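PDB 3CNE: putative protease I from Bacteroides thetaiotaomicron VPI-5482, which binds flavins such as lumichrome, riboflavin, FMN and FAD as a homodimer and may store them, with no apparent proteolytic activity. Local coordinates for residues Lys4-Leu18 with Glu66-Val78. Numbering follows the deposited sequence.
Sequences KVAVLAVNPVNGCGL and EFDALVFSCGDAV. With ZN (zinc ion), chain E.
At one end of the parallel pair 4-9 and 69-73, Asp68 grips Lys4 twice: its OD2 takes Lys4 N through the anti lone pair at 2.8 Å, and its own N donates to Lys4 O. A leucine in place of Asp68 would probably leave Lys4 N without this acceptor and Lys4 less firmly tied. Next to Asp68 in the chain, Phe67 turns one ring face to Ala6 CB, 3.9 Å from the centroid, in a CH-pi contact. Leu8 CD1 rests against both methyls of Leu70, the side chains crossing at about a right angle. On the other face of the sheet Val5 CG1 meets Val71 CG2 at 3.7 Å. Val10 splits its branches: CG1, anti to the carbonyl carbon (chi1 -71°), reaches Phe72 CZ, while CG2 lies on Ser73 O. Asn14 N donates to Cys74 O, 2.8 Å away; a water joins that oxygen to Asn14 O and Ser73 OG. Asn14 OD1 N-caps helix 15-27 through Gly17 N, and Cys74 SG binds zinc with Cys111. Strands 4-9 and 69-73 lie mid-sheet in this DJ-1/PfpI fold, between strands 31-36 and 106-110, with helix 15-27 over Val5 and Val71 and helices 88-102 and 113-119 over Leu70 and Phe72.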
# COMPACT_ATOMS: atom_id res chain seq x y z
N LYS A 4 -19.42 7.24 6.15
CA LYS A 4 -19.07 6.43 5.00
C LYS A 4 -18.13 7.22 4.07
O LYS A 4 -18.35 8.39 3.84
CB LYS A 4 -20.32 5.97 4.27
CG LYS A 4 -21.32 5.29 5.21
CD LYS A 4 -22.37 4.49 4.45
CE LYS A 4 -23.44 3.96 5.41
NZ LYS A 4 -24.40 3.05 4.69
N VAL A 5 -17.09 6.55 3.56
CA VAL A 5 -16.06 7.20 2.73
C VAL A 5 -16.15 6.64 1.32
O VAL A 5 -16.16 5.42 1.13
CB VAL A 5 -14.61 6.92 3.27
CG1 VAL A 5 -13.58 7.70 2.49
CG2 VAL A 5 -14.50 7.24 4.76
N ALA A 6 -16.23 7.52 0.33
CA ALA A 6 -16.03 7.08 -1.04
C ALA A 6 -14.57 7.28 -1.37
O ALA A 6 -14.05 8.40 -1.33
CB ALA A 6 -16.94 7.86 -2.01
N VAL A 7 -13.90 6.17 -1.68
CA VAL A 7 -12.51 6.20 -2.10
C VAL A 7 -12.41 6.13 -3.63
O VAL A 7 -12.94 5.20 -4.25
CB VAL A 7 -11.74 5.03 -1.45
CG1 VAL A 7 -10.26 5.09 -1.83
CG2 VAL A 7 -11.90 5.09 0.08
N LEU A 8 -11.70 7.09 -4.22
CA LEU A 8 -11.50 7.10 -5.67
C LEU A 8 -10.10 6.65 -6.00
O LEU A 8 -9.12 7.27 -5.55
CB LEU A 8 -11.74 8.49 -6.24
CG LEU A 8 -13.02 9.23 -5.85
CD1 LEU A 8 -13.06 10.59 -6.57
CD2 LEU A 8 -14.27 8.43 -6.18
N ALA A 9 -10.01 5.55 -6.76
CA ALA A 9 -8.74 4.99 -7.19
C ALA A 9 -8.55 5.20 -8.69
O ALA A 9 -9.37 4.75 -9.50
CB ALA A 9 -8.67 3.49 -6.82
N VAL A 10 -7.52 5.96 -9.07
CA VAL A 10 -7.29 6.20 -10.48
C VAL A 10 -6.56 4.98 -11.06
O VAL A 10 -6.26 4.05 -10.35
CB VAL A 10 -6.51 7.50 -10.72
CG1 VAL A 10 -7.43 8.71 -10.40
CG2 VAL A 10 -5.16 7.53 -9.91
N ASN A 11 -6.31 4.98 -12.36
CA ASN A 11 -5.71 3.80 -12.98
C ASN A 11 -4.59 4.22 -13.92
O ASN A 11 -4.86 4.71 -15.02
CB ASN A 11 -6.80 3.06 -13.74
CG ASN A 11 -6.32 1.81 -14.39
OD1 ASN A 11 -5.34 1.23 -13.96
ND2 ASN A 11 -7.01 1.40 -15.44
N PRO A 12 -3.32 4.00 -13.52
CA PRO A 12 -2.82 3.31 -12.33
C PRO A 12 -2.87 4.17 -11.06
O PRO A 12 -2.74 5.36 -11.16
CB PRO A 12 -1.37 3.01 -12.68
CG PRO A 12 -0.94 4.21 -13.54
CD PRO A 12 -2.23 4.53 -14.37
N VAL A 13 -3.07 3.54 -9.90
CA VAL A 13 -3.11 4.21 -8.61
C VAL A 13 -1.80 3.89 -7.92
O VAL A 13 -1.19 2.83 -8.13
CB VAL A 13 -4.32 3.67 -7.75
CG1 VAL A 13 -4.19 2.22 -7.46
CG2 VAL A 13 -4.65 4.54 -6.45
N ASN A 14 -1.35 4.82 -7.10
CA ASN A 14 -0.25 4.51 -6.21
C ASN A 14 -0.81 3.67 -5.06
O ASN A 14 -1.57 4.17 -4.23
CB ASN A 14 0.37 5.79 -5.68
CG ASN A 14 1.57 5.55 -4.83
OD1 ASN A 14 1.50 4.80 -3.85
ND2 ASN A 14 2.68 6.27 -5.13
N GLY A 15 -0.38 2.42 -5.00
CA GLY A 15 -0.90 1.44 -4.06
C GLY A 15 -0.43 1.70 -2.64
O GLY A 15 -1.11 1.31 -1.71
N CYS A 16 0.75 2.30 -2.49
CA CYS A 16 1.23 2.64 -1.19
C CYS A 16 0.27 3.68 -0.57
O CYS A 16 -0.19 3.48 0.55
CB CYS A 16 2.68 3.18 -1.25
SG CYS A 16 3.26 3.63 0.43
N GLY A 17 -0.11 4.71 -1.33
CA GLY A 17 -1.10 5.71 -0.83
C GLY A 17 -2.45 5.06 -0.52
O GLY A 17 -3.00 5.22 0.58
N LEU A 18 -2.97 4.30 -1.49
CA LEU A 18 -4.29 3.70 -1.38
C LEU A 18 -4.42 2.91 -0.07
O LEU A 18 -5.31 3.17 0.73
CB LEU A 18 -4.60 2.79 -2.58
CG LEU A 18 -6.00 2.15 -2.56
CD1 LEU A 18 -7.13 3.21 -2.53
CD2 LEU A 18 -6.19 1.21 -3.73
N GLU A 66 -24.74 10.02 -0.29
CA GLU A 66 -24.75 8.75 0.43
C GLU A 66 -23.46 8.59 1.23
O GLU A 66 -23.32 7.63 2.00
CB GLU A 66 -24.80 7.63 -0.60
CG GLU A 66 -25.92 6.66 -0.43
CD GLU A 66 -26.31 6.07 -1.77
OE1 GLU A 66 -27.11 6.73 -2.49
OE2 GLU A 66 -25.83 4.95 -2.10
N PHE A 67 -22.53 9.50 1.04
CA PHE A 67 -21.22 9.40 1.66
C PHE A 67 -20.93 10.66 2.47
O PHE A 67 -21.57 11.69 2.26
CB PHE A 67 -20.16 9.16 0.59
CG PHE A 67 -20.26 7.81 -0.07
CD1 PHE A 67 -19.57 6.72 0.43
CD2 PHE A 67 -21.06 7.63 -1.20
CE1 PHE A 67 -19.66 5.46 -0.19
CE2 PHE A 67 -21.15 6.38 -1.83
CZ PHE A 67 -20.45 5.30 -1.32
N ASP A 68 -20.00 10.56 3.42
CA ASP A 68 -19.65 11.69 4.27
C ASP A 68 -18.31 12.32 3.86
O ASP A 68 -17.97 13.43 4.26
CB ASP A 68 -19.57 11.20 5.71
CG ASP A 68 -20.90 10.66 6.20
OD1 ASP A 68 -21.77 11.48 6.53
OD2 ASP A 68 -21.09 9.44 6.23
N ALA A 69 -17.54 11.56 3.08
CA ALA A 69 -16.15 11.88 2.80
C ALA A 69 -15.77 11.31 1.45
O ALA A 69 -16.31 10.30 1.03
CB ALA A 69 -15.21 11.31 3.88
N LEU A 70 -14.85 12.00 0.78
CA LEU A 70 -14.21 11.52 -0.43
C LEU A 70 -12.71 11.46 -0.18
O LEU A 70 -12.12 12.41 0.35
CB LEU A 70 -14.52 12.46 -1.59
CG LEU A 70 -14.07 12.12 -3.02
CD1 LEU A 70 -14.92 12.87 -4.02
CD2 LEU A 70 -12.62 12.55 -3.23
N VAL A 71 -12.11 10.33 -0.55
CA VAL A 71 -10.65 10.20 -0.63
C VAL A 71 -10.23 10.17 -2.11
O VAL A 71 -10.78 9.39 -2.89
CB VAL A 71 -10.10 8.92 0.07
CG1 VAL A 71 -8.66 8.71 -0.25
CG2 VAL A 71 -10.29 9.02 1.60
N PHE A 72 -9.30 11.03 -2.49
CA PHE A 72 -8.72 10.94 -3.83
C PHE A 72 -7.34 10.31 -3.72
O PHE A 72 -6.40 10.92 -3.18
CB PHE A 72 -8.59 12.30 -4.53
CG PHE A 72 -8.04 12.16 -5.94
CD1 PHE A 72 -8.89 11.79 -6.99
CD2 PHE A 72 -6.69 12.31 -6.19
CE1 PHE A 72 -8.37 11.60 -8.32
CE2 PHE A 72 -6.18 12.15 -7.49
CZ PHE A 72 -7.03 11.79 -8.55
N SER A 73 -7.24 9.09 -4.22
CA SER A 73 -6.01 8.33 -4.10
C SER A 73 -5.25 8.41 -5.43
O SER A 73 -5.67 7.84 -6.45
CB SER A 73 -6.32 6.89 -3.68
OG SER A 73 -5.22 6.30 -3.01
N CYS A 74 -4.15 9.15 -5.41
CA CYS A 74 -3.48 9.56 -6.60
C CYS A 74 -2.62 8.41 -7.20
O CYS A 74 -2.36 7.40 -6.55
CB CYS A 74 -2.62 10.76 -6.23
SG CYS A 74 -2.03 11.75 -7.61
N GLY A 75 -2.15 8.62 -8.41
CA GLY A 75 -1.35 7.63 -9.11
C GLY A 75 -0.83 8.23 -10.40
O GLY A 75 -1.06 9.40 -10.67
N ASP A 76 -0.16 7.41 -11.21
CA ASP A 76 0.49 7.89 -12.39
C ASP A 76 -0.50 8.22 -13.49
O ASP A 76 -0.12 8.78 -14.51
CB ASP A 76 1.55 6.89 -12.86
CG ASP A 76 2.78 6.89 -11.95
OD1 ASP A 76 2.89 7.79 -11.08
OD2 ASP A 76 3.61 6.00 -12.11
N ALA A 77 -1.77 7.88 -13.29
CA ALA A 77 -2.85 8.39 -14.15
C ALA A 77 -3.02 9.89 -14.09
O ALA A 77 -3.44 10.52 -15.08
CB ALA A 77 -4.20 7.71 -13.79
N VAL A 78 -2.75 10.49 -12.94
CA VAL A 78 -3.12 11.91 -12.78
C VAL A 78 -2.33 12.87 -13.70
O VAL A 78 -2.91 13.77 -14.29
CB VAL A 78 -2.99 12.35 -11.31
CG1 VAL A 78 -3.26 13.84 -11.16
CG2 VAL A 78 -3.97 11.52 -10.45
ZN ZN E . 0.27 11.75 -7.74
O HOH W 1 -2.68 6.59 -4.02